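Long-range contacts in exotoxin 5 (Staphylococcus aureus subsp. aureus COL, PDB 3R2I), which is of unknown function but is a secreted staphylococcal superantigen-like protein, whose relatives interfere with host immune defences: residues 84-90 against 100-104; 121-125 against 183-188; 74-80 against 114-120; 205-209 against 245-249; 167-171 against 195-199. All blocks are in the same frame, centred on the assembly; numbering follows the deposited sequence.

How the interactions relate
Interactions 1 and 3 belong to the OB-fold domain, where strands 77-84 and 87-94 are neighbours and the two contacts touch through Leu90 against Val79 and Val101 against Val120. Both are partly buried and ladder-like, but interaction 3 adds side-chain hydrogen bonds beside its bulges. Interaction 2, centred about 3 Å from the chain centre, is the buried one: it joins the OB-fold domain to helix 182-197 through rings and one water. That helix also serves interaction 5, a surface contact of a carboxylate with a phenol and a lysine, flanked by apolar side chains. Interaction 4, a partly buried backbone ladder in the sheet that also holds strand 167-172, touches interaction 5 through Leu248.

Interaction 1: 84-90 against 100-104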
# COMPACT_ATOMS: atom_id res chain seq x y z
N TYR A 84 0.74 -15.36 17.33
CA TYR A 84 -0.73 -15.20 17.31
C TYR A 84 -1.28 -16.47 16.62
O TYR A 84 -1.45 -16.51 15.40
CB TYR A 84 -1.17 -13.91 16.62
CG TYR A 84 -2.67 -13.67 16.59
CD1 TYR A 84 -3.35 -13.17 17.71
CD2 TYR A 84 -3.40 -13.93 15.45
CE1 TYR A 84 -4.75 -12.95 17.65
CE2 TYR A 84 -4.77 -13.72 15.39
CZ TYR A 84 -5.43 -13.23 16.48
OH TYR A 84 -6.78 -13.04 16.36
N TYR A 85 -1.49 -17.51 17.42
CA TYR A 85 -2.02 -18.79 16.92
C TYR A 85 -1.25 -19.28 15.69
O TYR A 85 -1.86 -19.68 14.68
CB TYR A 85 -3.53 -18.69 16.62
CG TYR A 85 -4.24 -18.09 17.79
CD1 TYR A 85 -4.30 -18.76 19.01
CD2 TYR A 85 -4.76 -16.81 17.72
CE1 TYR A 85 -4.86 -18.17 20.12
CE2 TYR A 85 -5.36 -16.24 18.82
CZ TYR A 85 -5.41 -16.92 20.01
OH TYR A 85 -6.02 -16.30 21.07
N GLY A 86 0.09 -19.22 15.79
CA GLY A 86 0.96 -19.67 14.69
C GLY A 86 1.47 -18.64 13.71
O GLY A 86 2.34 -18.95 12.91
N SER A 87 0.91 -17.43 13.71
CA SER A 87 1.43 -16.36 12.84
C SER A 87 2.18 -15.41 13.77
O SER A 87 1.78 -15.21 14.93
CB SER A 87 0.35 -15.54 12.16
OG SER A 87 -0.51 -16.30 11.34
N ASN A 88 3.24 -14.81 13.25
CA ASN A 88 3.98 -13.83 14.03
C ASN A 88 3.38 -12.46 13.72
O ASN A 88 3.09 -12.14 12.57
CB ASN A 88 5.47 -13.91 13.72
CG ASN A 88 6.10 -15.19 14.26
OD1 ASN A 88 5.74 -15.66 15.35
ND2 ASN A 88 7.06 -15.71 13.55
N VAL A 89 3.13 -11.68 14.77
CA VAL A 89 2.54 -10.36 14.65
C VAL A 89 3.24 -9.31 15.51
O VAL A 89 3.97 -9.62 16.44
CB VAL A 89 1.07 -10.38 15.12
CG1 VAL A 89 0.31 -11.40 14.36
CG2 VAL A 89 0.95 -10.63 16.64
N LEU A 90 2.99 -8.05 15.15
CA LEU A 90 3.47 -6.90 15.88
C LEU A 90 2.27 -6.24 16.54
O LEU A 90 1.39 -5.75 15.87
CB LEU A 90 4.15 -5.90 14.95
CG LEU A 90 5.41 -6.36 14.19
CD1 LEU A 90 5.89 -5.23 13.31
CD2 LEU A 90 6.56 -6.85 15.13
N LYS A 100 -2.48 -4.75 14.94
CA LYS A 100 -1.92 -6.10 14.95
C LYS A 100 -1.42 -6.33 13.52
O LYS A 100 -2.19 -6.51 12.60
CB LYS A 100 -2.93 -7.16 15.44
CG LYS A 100 -2.40 -8.60 15.31
CD LYS A 100 -3.36 -9.65 15.88
CE LYS A 100 -3.20 -9.92 17.42
NZ LYS A 100 -3.59 -8.93 18.42
N VAL A 101 -0.10 -6.23 13.34
CA VAL A 101 0.51 -6.33 12.02
C VAL A 101 1.14 -7.70 11.82
O VAL A 101 2.06 -8.08 12.55
CB VAL A 101 1.52 -5.20 11.82
CG1 VAL A 101 2.14 -5.25 10.41
CG2 VAL A 101 0.80 -3.87 12.03
N PHE A 102 0.60 -8.44 10.84
CA PHE A 102 1.02 -9.81 10.56
C PHE A 102 2.30 -9.82 9.76
O PHE A 102 2.53 -8.93 8.91
CB PHE A 102 -0.08 -10.59 9.83
CG PHE A 102 -1.25 -10.94 10.70
CD1 PHE A 102 -2.13 -9.96 11.15
CD2 PHE A 102 -1.48 -12.24 11.09
CE1 PHE A 102 -3.19 -10.27 11.99
CE2 PHE A 102 -2.55 -12.56 11.94
CZ PHE A 102 -3.41 -11.58 12.38
N LEU A 103 3.14 -10.81 10.07
CA LEU A 103 4.41 -11.02 9.41
C LEU A 103 4.30 -12.38 8.79
O LEU A 103 4.16 -13.39 9.47
CB LEU A 103 5.54 -10.96 10.42
CG LEU A 103 5.60 -9.70 11.29
CD1 LEU A 103 6.62 -9.90 12.46
CD2 LEU A 103 5.95 -8.52 10.40
N LEU A 104 4.32 -12.39 7.47
CA LEU A 104 4.13 -13.58 6.68
C LEU A 104 5.25 -13.73 5.67
O LEU A 104 6.00 -12.79 5.41
CB LEU A 104 2.79 -13.48 5.92
CG LEU A 104 1.52 -13.32 6.76
CD1 LEU A 104 0.34 -12.90 5.89
CD2 LEU A 104 1.21 -14.63 7.57
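Lys100 lays its aliphatic chain across the ring of Tyr84, with CD 3.9 Å from the ring centroid and 9° off the normal, a CH-pi contact over the face. The lysine is extended to CD and then bends at chi3 (-87°) and chi4, which carries CE along the same face toward CD1 and CE1 of the tyrosine. The ring of Tyr85 covers the opposite face with its CD2. Next to this pair, Val89 puts CG1 over the centre of the Phe102 ring, 3.9 Å from the centroid, the two side chains running alongside each other. The Phe102 and Tyr84 rings approach obliquely with planes at 89°, and Ser87 CB reaches Phe102 CD2 at 3.9 Å. Beyond lies the antiparallel ladder of the hairpin 87-94/97-103. Leu90 and Val101 form a hydrogen-bonded pair, Leu90 N to Val101 O 2.8 Å and Val101 N to Leu90 O 3.0 Å, and Val89 faces Phe102 as a non-hydrogen-bonded pair. On the other face of the sheet Leu90 CD2 meets Leu103 CD1, and both side chains also touch Ile139. A type I' turn from Tyr84 to Ser87 brings Tyr84 round to the Phe102 side, and the Lys100 ammonium is bonded to Asn91 OD1. Lys100 methylenes, probably polarised by that ammonium, meet the Tyr84 face and a Val89 methyl meets Phe102; this aromatic side is probably held largely by dispersion and CH-pi attraction.

Interaction 2: 121-125 against 183-188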
# COMPACT_ATOMS: atom_id res chain seq x y z
N PHE A 121 2.13 1.24 7.54
CA PHE A 121 1.00 1.65 6.74
C PHE A 121 0.03 0.52 6.94
O PHE A 121 0.28 -0.62 6.55
CB PHE A 121 1.31 1.84 5.28
CG PHE A 121 0.11 2.26 4.48
CD1 PHE A 121 -0.34 3.56 4.51
CD2 PHE A 121 -0.58 1.35 3.71
CE1 PHE A 121 -1.46 3.94 3.80
CE2 PHE A 121 -1.69 1.74 2.99
CZ PHE A 121 -2.13 3.03 3.04
N ALA A 122 -1.10 0.83 7.54
CA ALA A 122 -2.06 -0.22 7.90
C ALA A 122 -3.37 -0.10 7.19
O ALA A 122 -3.92 0.99 7.03
CB ALA A 122 -2.28 -0.22 9.42
N VAL A 123 -3.82 -1.24 6.71
CA VAL A 123 -5.10 -1.35 6.03
C VAL A 123 -5.74 -2.55 6.68
O VAL A 123 -5.12 -3.59 6.79
CB VAL A 123 -4.93 -1.67 4.57
CG1 VAL A 123 -6.32 -1.97 3.95
CG2 VAL A 123 -4.20 -0.54 3.87
N PRO A 124 -6.99 -2.43 7.09
CA PRO A 124 -7.49 -3.62 7.76
C PRO A 124 -7.93 -4.76 6.88
O PRO A 124 -8.63 -4.56 5.90
CB PRO A 124 -8.74 -3.11 8.50
CG PRO A 124 -9.14 -1.89 7.73
CD PRO A 124 -7.87 -1.27 7.29
N GLU A 125 -7.57 -5.96 7.28
CA GLU A 125 -8.12 -7.15 6.71
C GLU A 125 -9.36 -7.55 7.47
O GLU A 125 -10.22 -8.20 6.96
CB GLU A 125 -7.09 -8.26 6.73
CG GLU A 125 -5.75 -7.91 6.13
CD GLU A 125 -5.74 -7.78 4.61
OE1 GLU A 125 -6.59 -8.30 3.97
OE2 GLU A 125 -4.87 -7.14 4.05
N LYS A 183 2.81 -1.66 -0.68
CA LYS A 183 1.48 -1.76 -0.13
C LYS A 183 0.86 -0.40 -0.12
O LYS A 183 -0.28 -0.24 -0.46
CB LYS A 183 1.55 -2.23 1.35
CG LYS A 183 0.18 -2.44 2.07
CD LYS A 183 0.40 -2.67 3.54
CE LYS A 183 -0.86 -2.88 4.35
NZ LYS A 183 -1.67 -4.07 3.90
N GLU A 184 1.63 0.59 0.32
CA GLU A 184 1.07 1.95 0.43
C GLU A 184 0.75 2.56 -0.90
O GLU A 184 -0.27 3.20 -1.09
CB GLU A 184 2.01 2.84 1.24
CG GLU A 184 1.63 4.33 1.25
CD GLU A 184 2.34 5.12 2.35
OE1 GLU A 184 3.00 4.50 3.24
OE2 GLU A 184 2.20 6.36 2.33
N LEU A 185 1.67 2.41 -1.84
CA LEU A 185 1.48 2.97 -3.17
C LEU A 185 0.26 2.33 -3.83
O LEU A 185 -0.62 3.02 -4.36
CB LEU A 185 2.71 2.76 -4.01
CG LEU A 185 3.93 3.43 -3.43
CD1 LEU A 185 5.13 3.15 -4.31
CD2 LEU A 185 3.71 4.94 -3.22
N ASP A 186 0.20 1.02 -3.78
CA ASP A 186 -0.92 0.27 -4.33
C ASP A 186 -2.25 0.74 -3.73
O ASP A 186 -3.23 0.99 -4.43
CB ASP A 186 -0.71 -1.20 -4.01
CG ASP A 186 -1.92 -2.09 -4.38
OD1 ASP A 186 -2.53 -2.66 -3.43
OD2 ASP A 186 -2.24 -2.24 -5.59
N PHE A 187 -2.28 0.90 -2.42
CA PHE A 187 -3.52 1.26 -1.78
C PHE A 187 -3.97 2.67 -2.12
O PHE A 187 -5.11 2.88 -2.52
CB PHE A 187 -3.37 1.14 -0.26
CG PHE A 187 -4.69 1.18 0.46
CD1 PHE A 187 -5.16 2.33 1.00
CD2 PHE A 187 -5.48 0.08 0.48
CE1 PHE A 187 -6.39 2.35 1.63
CE2 PHE A 187 -6.69 0.11 1.09
CZ PHE A 187 -7.13 1.25 1.68
N LYS A 188 -3.07 3.63 -2.00
CA LYS A 188 -3.45 5.01 -2.25
C LYS A 188 -3.83 5.28 -3.70
O LYS A 188 -4.77 6.04 -3.99
CB LYS A 188 -2.37 5.97 -1.74
CG LYS A 188 -2.23 5.97 -0.22
CD LYS A 188 -1.09 6.93 0.27
CE LYS A 188 -1.04 7.00 1.82
NZ LYS A 188 0.08 7.82 2.44
O HOH W 1 -3.62 -5.27 5.50
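The domain interface of the superantigen-like fold is bridged here: residues 121-125, a loop of the OB-fold domain, lie against the long helix 182-197 of the beta-grasp domain. Phe121, its CG anti to the backbone N (chi1 180°), extends onto the helix and offers a face to Glu184, whose CB sits 3.9 Å from the ring centroid and whose carboxylate is stacked on the ring with planes 20° apart. Phe121 CE2 meets Phe187 CB at 3.7 Å; the side chains cross at about a right angle, the ring planes 61° apart. From the opposite direction Val123 rests CG2 over the centre of the Phe187 ring, 3.7 Å from its centroid. Lys183, extended to CE past the Phe121 carbonyl, bends at chi4 and turns NZ to a water at 2.8 Å. That water donates to Val123 O at 2.6 Å and to Glu125 OE2 at 2.7 Å. Lys183 NZ also bonds Val136 O, and Glu125 OE1 pairs with Lys226. Lys188 NZ (2.6 Å, from above the carboxylate plane) and Lys177 both bridge Glu184 OE2 and help hold the carboxylate. Paired charge, backbone oxygen and water probably lower the cost of placing Lys183 and Glu184 in an otherwise apolar interface.

Interaction 3: 74-80 against 114-120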
# COMPACT_ATOMS: atom_id res chain seq x y z
N PRO A 74 0.66 4.95 11.56
CA PRO A 74 1.34 5.14 12.83
C PRO A 74 2.84 5.15 12.54
O PRO A 74 3.31 4.43 11.67
CB PRO A 74 0.90 3.92 13.63
CG PRO A 74 0.54 2.90 12.60
CD PRO A 74 -0.10 3.70 11.54
N THR A 75 3.57 5.96 13.29
CA THR A 75 4.98 6.18 13.04
C THR A 75 5.85 6.04 14.26
O THR A 75 5.40 6.19 15.40
CB THR A 75 5.18 7.62 12.47
OG1 THR A 75 6.57 7.86 12.19
CG2 THR A 75 4.69 8.70 13.46
N ASN A 76 7.13 5.77 14.00
CA ASN A 76 8.16 5.66 15.03
C ASN A 76 7.78 4.69 16.12
O ASN A 76 7.77 5.02 17.28
CB ASN A 76 8.44 7.04 15.64
CG ASN A 76 9.71 7.04 16.50
OD1 ASN A 76 10.62 6.22 16.31
ND2 ASN A 76 9.79 7.99 17.44
N ILE A 77 7.51 3.47 15.73
CA ILE A 77 7.05 2.46 16.63
C ILE A 77 8.17 1.55 17.08
O ILE A 77 9.07 1.22 16.29
CB ILE A 77 6.00 1.61 15.92
CG1 ILE A 77 4.84 2.51 15.46
CG2 ILE A 77 5.47 0.54 16.84
CD1 ILE A 77 4.12 1.98 14.26
N SER A 78 8.13 1.18 18.35
CA SER A 78 9.08 0.26 18.93
C SER A 78 8.27 -0.97 19.25
O SER A 78 7.24 -0.87 19.92
CB SER A 78 9.75 0.85 20.15
OG SER A 78 10.60 1.94 19.76
N VAL A 79 8.71 -2.13 18.75
CA VAL A 79 7.95 -3.35 18.96
C VAL A 79 8.79 -4.60 18.70
O VAL A 79 9.86 -4.53 18.08
CB VAL A 79 6.70 -3.34 18.06
CG1 VAL A 79 7.09 -3.38 16.61
CG2 VAL A 79 5.72 -4.48 18.41
N LYS A 80 8.27 -5.72 19.19
CA LYS A 80 8.89 -7.03 19.10
C LYS A 80 7.78 -8.00 18.65
O LYS A 80 6.61 -7.85 19.07
CB LYS A 80 9.39 -7.40 20.50
CG LYS A 80 10.04 -8.74 20.64
CD LYS A 80 10.39 -8.99 22.09
CE LYS A 80 10.62 -10.45 22.38
NZ LYS A 80 10.81 -10.73 23.84
N LYS A 114 13.42 -6.60 19.78
CA LYS A 114 12.70 -5.35 19.81
C LYS A 114 13.34 -4.41 18.79
O LYS A 114 14.54 -4.18 18.82
CB LYS A 114 12.70 -4.73 21.18
CG LYS A 114 11.66 -3.64 21.32
CD LYS A 114 11.65 -3.01 22.71
CE LYS A 114 10.58 -1.91 22.79
NZ LYS A 114 10.74 -1.03 23.99
N THR A 115 12.53 -3.88 17.88
CA THR A 115 12.99 -3.02 16.81
C THR A 115 12.41 -1.62 16.98
O THR A 115 11.22 -1.43 17.24
CB THR A 115 12.57 -3.60 15.46
OG1 THR A 115 13.09 -4.93 15.36
CG2 THR A 115 13.09 -2.77 14.29
N HIS A 116 13.25 -0.62 16.77
CA HIS A 116 12.81 0.73 16.96
C HIS A 116 12.77 1.54 15.70
O HIS A 116 13.38 1.19 14.68
CB HIS A 116 13.77 1.41 17.94
CG HIS A 116 13.96 0.68 19.23
ND1 HIS A 116 13.15 0.89 20.33
CD2 HIS A 116 14.90 -0.21 19.62
CE1 HIS A 116 13.57 0.14 21.34
NE2 HIS A 116 14.64 -0.54 20.93
N GLY A 117 12.02 2.63 15.76
CA GLY A 117 11.90 3.55 14.65
C GLY A 117 11.17 3.02 13.43
O GLY A 117 11.52 3.35 12.30
N LEU A 118 10.15 2.21 13.63
CA LEU A 118 9.42 1.66 12.49
C LEU A 118 8.15 2.45 12.19
O LEU A 118 7.53 3.01 13.09
CB LEU A 118 9.05 0.20 12.75
CG LEU A 118 10.17 -0.81 12.94
CD1 LEU A 118 9.52 -2.13 13.36
CD2 LEU A 118 11.04 -0.95 11.67
N ASP A 119 7.84 2.54 10.90
CA ASP A 119 6.61 3.16 10.43
C ASP A 119 5.76 2.05 9.88
O ASP A 119 6.29 1.10 9.29
CB ASP A 119 6.85 4.14 9.29
CG ASP A 119 7.47 5.43 9.74
OD1 ASP A 119 7.53 5.70 10.95
OD2 ASP A 119 7.89 6.19 8.84
N VAL A 120 4.45 2.19 10.01
CA VAL A 120 3.54 1.18 9.51
C VAL A 120 2.37 1.77 8.74
O VAL A 120 1.75 2.71 9.19
CB VAL A 120 3.01 0.25 10.65
CG1 VAL A 120 1.90 -0.61 10.17
CG2 VAL A 120 4.18 -0.65 11.22
O HOH W 2 10.44 3.83 18.17
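Thr75 and Asp119 lie side by side and point the same way, and the threonine hydroxyl gives a 2.7 Å hydrogen bond from OG1 to Asp119 OD1, arriving 41° above the carboxylate plane. The same oxygen takes the backbone N of Asn76 at 3.1 Å, nearly in line with its C-O bond, and two donors thus hold the carboxylate in place. Farther along, Ser78 meets the edge of the His116 imidazole, hydrogen-bonded from close to the ring plane, OG to ND1 2.8 Å. OG of Ser78 stands beside its own backbone N (chi1 -69°), and there it also reaches a water that donates to Asn76 OD1 and accepts from Gly117 N. The apolar side chains point to the other side. The Ile77 and Val120 side chains cross at about a right angle, CD1 4.0 Å from CG2, and Val79 CG1 lies near Leu118 CD1. Backbone bonds link Ile77 with Leu118 both ways and Val79 with Thr115, the register slipping by one between them. Two G1 beta bulges lie here: Asn76 and Ile77 both face Leu118, and Gly117, at positive phi where the chain turns a corner, faces Ile77 together with Leu118. Asn76 OD1 has a further partner in Lys142. Within the OB-fold barrel, Val79 and Ile77 pack on Leu90 and Phe92 of strand 87-94, Leu118 and Val120 meet Ile139 of strand 133-141, and Val120 also touches Val101 of strand 97-103.

Interaction 4: 205-209 against 245-249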
# COMPACT_ATOMS: atom_id res chain seq x y z
N ASP A 205 -12.09 -3.47 -14.31
CA ASP A 205 -10.95 -3.85 -13.49
C ASP A 205 -9.73 -4.28 -14.33
O ASP A 205 -8.73 -4.70 -13.78
CB ASP A 205 -11.35 -4.97 -12.52
CG ASP A 205 -11.58 -6.29 -13.22
OD1 ASP A 205 -11.16 -7.33 -12.67
OD2 ASP A 205 -12.18 -6.32 -14.31
N LYS A 206 -9.84 -4.24 -15.65
CA LYS A 206 -8.73 -4.58 -16.50
C LYS A 206 -7.82 -3.37 -16.58
O LYS A 206 -8.21 -2.32 -17.07
CB LYS A 206 -9.19 -4.97 -17.89
CG LYS A 206 -9.82 -6.34 -17.98
CD LYS A 206 -10.46 -6.58 -19.35
CE LYS A 206 -10.76 -8.08 -19.57
NZ LYS A 206 -11.50 -8.77 -18.45
N GLY A 207 -6.61 -3.52 -16.06
CA GLY A 207 -5.65 -2.45 -16.07
C GLY A 207 -4.47 -2.76 -15.18
O GLY A 207 -4.41 -3.80 -14.56
N ARG A 208 -3.54 -1.81 -15.14
CA ARG A 208 -2.36 -1.94 -14.34
C ARG A 208 -1.77 -0.62 -13.89
O ARG A 208 -1.98 0.44 -14.50
CB ARG A 208 -1.31 -2.71 -15.10
CG ARG A 208 -0.93 -2.10 -16.40
CD ARG A 208 0.25 -2.82 -17.05
NE ARG A 208 0.83 -1.97 -18.10
CZ ARG A 208 1.94 -2.27 -18.79
NH1 ARG A 208 2.39 -1.42 -19.71
NH2 ARG A 208 2.60 -3.40 -18.56
N ILE A 209 -1.08 -0.70 -12.76
CA ILE A 209 -0.30 0.36 -12.20
C ILE A 209 1.14 -0.04 -12.45
O ILE A 209 1.53 -1.18 -12.14
CB ILE A 209 -0.47 0.45 -10.67
CG1 ILE A 209 -1.92 0.73 -10.28
CG2 ILE A 209 0.50 1.52 -10.10
CD1 ILE A 209 -2.22 0.62 -8.79
N GLU A 245 2.61 5.15 -13.79
CA GLU A 245 1.68 5.16 -14.89
C GLU A 245 0.59 4.15 -14.67
O GLU A 245 0.87 3.01 -14.36
CB GLU A 245 2.41 4.77 -16.17
CG GLU A 245 3.56 5.65 -16.57
CD GLU A 245 4.42 5.03 -17.71
OE1 GLU A 245 4.47 3.77 -17.85
OE2 GLU A 245 5.08 5.82 -18.44
N VAL A 246 -0.64 4.56 -14.82
CA VAL A 246 -1.76 3.66 -14.70
C VAL A 246 -2.43 3.57 -16.07
O VAL A 246 -2.65 4.60 -16.73
CB VAL A 246 -2.78 4.15 -13.66
CG1 VAL A 246 -3.99 3.23 -13.60
CG2 VAL A 246 -2.11 4.27 -12.29
N ASN A 247 -2.74 2.34 -16.49
CA ASN A 247 -3.43 2.06 -17.72
C ASN A 247 -4.76 1.45 -17.35
O ASN A 247 -4.80 0.46 -16.60
CB ASN A 247 -2.66 1.07 -18.58
CG ASN A 247 -1.24 1.54 -18.88
OD1 ASN A 247 -1.03 2.59 -19.45
ND2 ASN A 247 -0.27 0.73 -18.51
N LEU A 248 -5.84 2.06 -17.83
CA LEU A 248 -7.19 1.61 -17.63
C LEU A 248 -7.63 1.09 -19.00
O LEU A 248 -7.93 1.87 -19.91
CB LEU A 248 -8.07 2.76 -17.18
CG LEU A 248 -7.68 3.36 -15.84
CD1 LEU A 248 -8.61 4.48 -15.49
CD2 LEU A 248 -7.71 2.32 -14.73
N ASN A 249 -7.66 -0.23 -19.14
CA ASN A 249 -8.00 -0.87 -20.40
C ASN A 249 -9.48 -1.27 -20.44
O ASN A 249 -10.26 -0.85 -19.59
CB ASN A 249 -7.14 -2.13 -20.55
CG ASN A 249 -5.68 -1.83 -20.38
OD1 ASN A 249 -5.24 -0.69 -20.59
ND2 ASN A 249 -4.91 -2.84 -20.00
OXT ASN A 249 -9.90 -2.02 -21.33
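Lys206 meets the chain end through its backbone, its O accepting a hydrogen bond from Asn249 N at 3.0 Å, while its CB comes near Asn249 CB and the rest of the lysine chain leads away. Asn249 CB lies 3.6 Å from the same Lys206 oxygen. Gly207 follows as a non-hydrogen-bonded partner of Leu248. Its fully extended backbone brings CA to 3.1 Å from Asn247 O, too near to leave room for a side-chain carbon on that side, and Asn249 ND2 lies 4.0 Å from Gly207 CA. Arg208 and Asn247 are the hydrogen-bonded pair, Arg208 N to Asn247 O 3.0 Å and Asn247 N to Arg208 O 2.9 Å. The ladder is antiparallel, strand 207-213 against the C-terminal strand 241-248, and it lies in the mixed sheet of the beta-grasp domain, which packs one face on helix 182-197. The side chains of Arg208 and Asn247 run in the same direction on the opposite face, with guanidinium and amide planes 32° apart. Arg208 CG takes the position between its backbone N and carbonyl carbon (chi1 58°), and from there the chain extends along the amide until Arg208 NE lies 2.9 Å from Asn247 ND2, which sits at the guanidinium edge; both are donors, and the pair is not a hydrogen bond. Arg208 NH2 forms a salt bridge with Glu220, and Asn247 OD1 accepts from Lys159. Ile209 lies beside Val246, CG1 to CG2 4.1 Å, both pointing at the helix, where Ile189 touches each of them.

Interaction 5: 167-171 against 195-199; sequences FSINE and EKYRL
A surface contact between a strand and the end of a helix, polar at one end and apolar at the other, joins edge strand 167-172 of the beta-grasp sheet to the last turn of helix 182-197. Tyr197 carries it. Its hydroxyl donates to Glu171 OE1, OH to OE1 2.5 Å, reaching the oxygen on its anti side and 16° out of the carboxylate plane. Ring and carboxylate planes stand 75° apart. Glu171 bends at chi2 (-77°), which turns its carboxylate toward the helix and leaves the second oxygen for Lys196, whose NZ lies 3.5 Å from OE2 in a salt bridge. The two oxygens of the carboxylate are therefore divided between phenol and ammonium. Lys196, coming from the opposite direction, folds at chi2 and chi3 to bring CE and NZ alongside the carboxylate. Next along the strand, Ile169 approaches the edge of the Tyr197 ring, CG2 at 3.3 Å from OH and CD1 at 4.1 Å from CE2. Phe167 completes the row obliquely, its CE2 4.1 Å from Tyr197 CE2. Tyr197 also touches Val158 of the adjacent strand and Leu192 earlier in its own helix, and its carbonyl O accepts from Thr203 OG1. Arg198, with positive phi, takes the chain out of the helix just after this row. Alternate residues of an edge strand turned toward the helix end are in keeping with the beta-grasp fold, in which a sheet wraps round one long helix.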
# COMPACT_ATOMS: atom_id res chain seq x y z
N PHE A 167 -7.74 8.82 -23.19
CA PHE A 167 -7.41 9.94 -22.37
C PHE A 167 -6.15 9.71 -21.65
O PHE A 167 -5.73 8.58 -21.49
CB PHE A 167 -8.51 10.25 -21.38
CG PHE A 167 -8.85 9.13 -20.41
CD1 PHE A 167 -9.96 8.35 -20.61
CD2 PHE A 167 -8.10 8.95 -19.24
CE1 PHE A 167 -10.29 7.34 -19.71
CE2 PHE A 167 -8.42 8.00 -18.35
CZ PHE A 167 -9.53 7.16 -18.58
N SER A 168 -5.57 10.80 -21.19
CA SER A 168 -4.35 10.80 -20.41
C SER A 168 -4.45 11.96 -19.41
O SER A 168 -4.62 13.09 -19.81
CB SER A 168 -3.13 10.93 -21.34
OG SER A 168 -1.97 10.91 -20.54
N ILE A 169 -4.36 11.69 -18.12
CA ILE A 169 -4.55 12.73 -17.10
C ILE A 169 -3.52 12.65 -15.97
O ILE A 169 -3.30 11.58 -15.40
CB ILE A 169 -5.95 12.54 -16.45
CG1 ILE A 169 -7.06 12.79 -17.48
CG2 ILE A 169 -6.18 13.43 -15.21
CD1 ILE A 169 -8.40 12.28 -17.02
N ASN A 170 -2.89 13.77 -15.67
CA ASN A 170 -1.94 13.86 -14.56
C ASN A 170 -2.65 14.08 -13.25
O ASN A 170 -3.66 14.80 -13.19
CB ASN A 170 -0.93 14.99 -14.80
CG ASN A 170 0.21 14.55 -15.69
OD1 ASN A 170 1.05 13.79 -15.26
ND2 ASN A 170 0.26 15.04 -16.91
N GLU A 171 -2.11 13.46 -12.21
CA GLU A 171 -2.63 13.56 -10.86
C GLU A 171 -1.45 13.99 -9.99
O GLU A 171 -0.32 13.73 -10.34
CB GLU A 171 -3.11 12.19 -10.41
CG GLU A 171 -4.26 11.67 -11.26
CD GLU A 171 -5.58 12.34 -10.91
OE1 GLU A 171 -6.52 12.24 -11.72
OE2 GLU A 171 -5.67 12.91 -9.80
N GLU A 195 -12.28 6.59 -6.46
CA GLU A 195 -13.05 7.84 -6.28
C GLU A 195 -13.15 8.69 -7.55
O GLU A 195 -14.24 9.14 -7.90
CB GLU A 195 -12.47 8.79 -5.20
CG GLU A 195 -11.89 8.21 -3.89
CD GLU A 195 -12.87 7.69 -2.85
OE1 GLU A 195 -14.01 7.19 -3.20
OE2 GLU A 195 -12.46 7.79 -1.63
N LYS A 196 -12.04 8.86 -8.27
CA LYS A 196 -12.04 9.74 -9.45
C LYS A 196 -12.42 9.03 -10.71
O LYS A 196 -13.09 9.61 -11.55
CB LYS A 196 -10.65 10.30 -9.72
CG LYS A 196 -9.92 10.73 -8.48
CD LYS A 196 -9.92 12.20 -8.13
CE LYS A 196 -8.84 12.95 -8.92
NZ LYS A 196 -8.48 14.21 -8.20
N TYR A 197 -12.02 7.76 -10.85
CA TYR A 197 -12.29 7.04 -12.09
C TYR A 197 -13.32 5.93 -12.02
O TYR A 197 -13.58 5.26 -13.01
CB TYR A 197 -10.97 6.51 -12.65
CG TYR A 197 -9.96 7.63 -12.93
CD1 TYR A 197 -9.20 8.17 -11.90
CD2 TYR A 197 -9.80 8.16 -14.21
CE1 TYR A 197 -8.31 9.20 -12.12
CE2 TYR A 197 -8.92 9.20 -14.44
CZ TYR A 197 -8.17 9.72 -13.39
OH TYR A 197 -7.28 10.77 -13.60
N ARG A 198 -13.93 5.75 -10.85
CA ARG A 198 -14.90 4.72 -10.61
C ARG A 198 -14.42 3.28 -10.87
O ARG A 198 -15.21 2.44 -11.33
CB ARG A 198 -16.22 4.99 -11.34
CG ARG A 198 -16.87 6.28 -10.90
CD ARG A 198 -18.27 6.50 -11.53
NE ARG A 198 -19.25 5.51 -11.09
CZ ARG A 198 -19.96 5.60 -9.95
NH1 ARG A 198 -19.79 6.65 -9.14
NH2 ARG A 198 -20.84 4.64 -9.63
N LEU A 199 -13.17 3.01 -10.58
CA LEU A 199 -12.64 1.68 -10.59
C LEU A 199 -13.43 0.81 -9.65
O LEU A 199 -13.73 1.21 -8.57
CB LEU A 199 -11.16 1.66 -10.24
CG LEU A 199 -10.48 0.30 -10.21
CD1 LEU A 199 -10.50 -0.34 -11.55
CD2 LEU A 199 -9.07 0.40 -9.70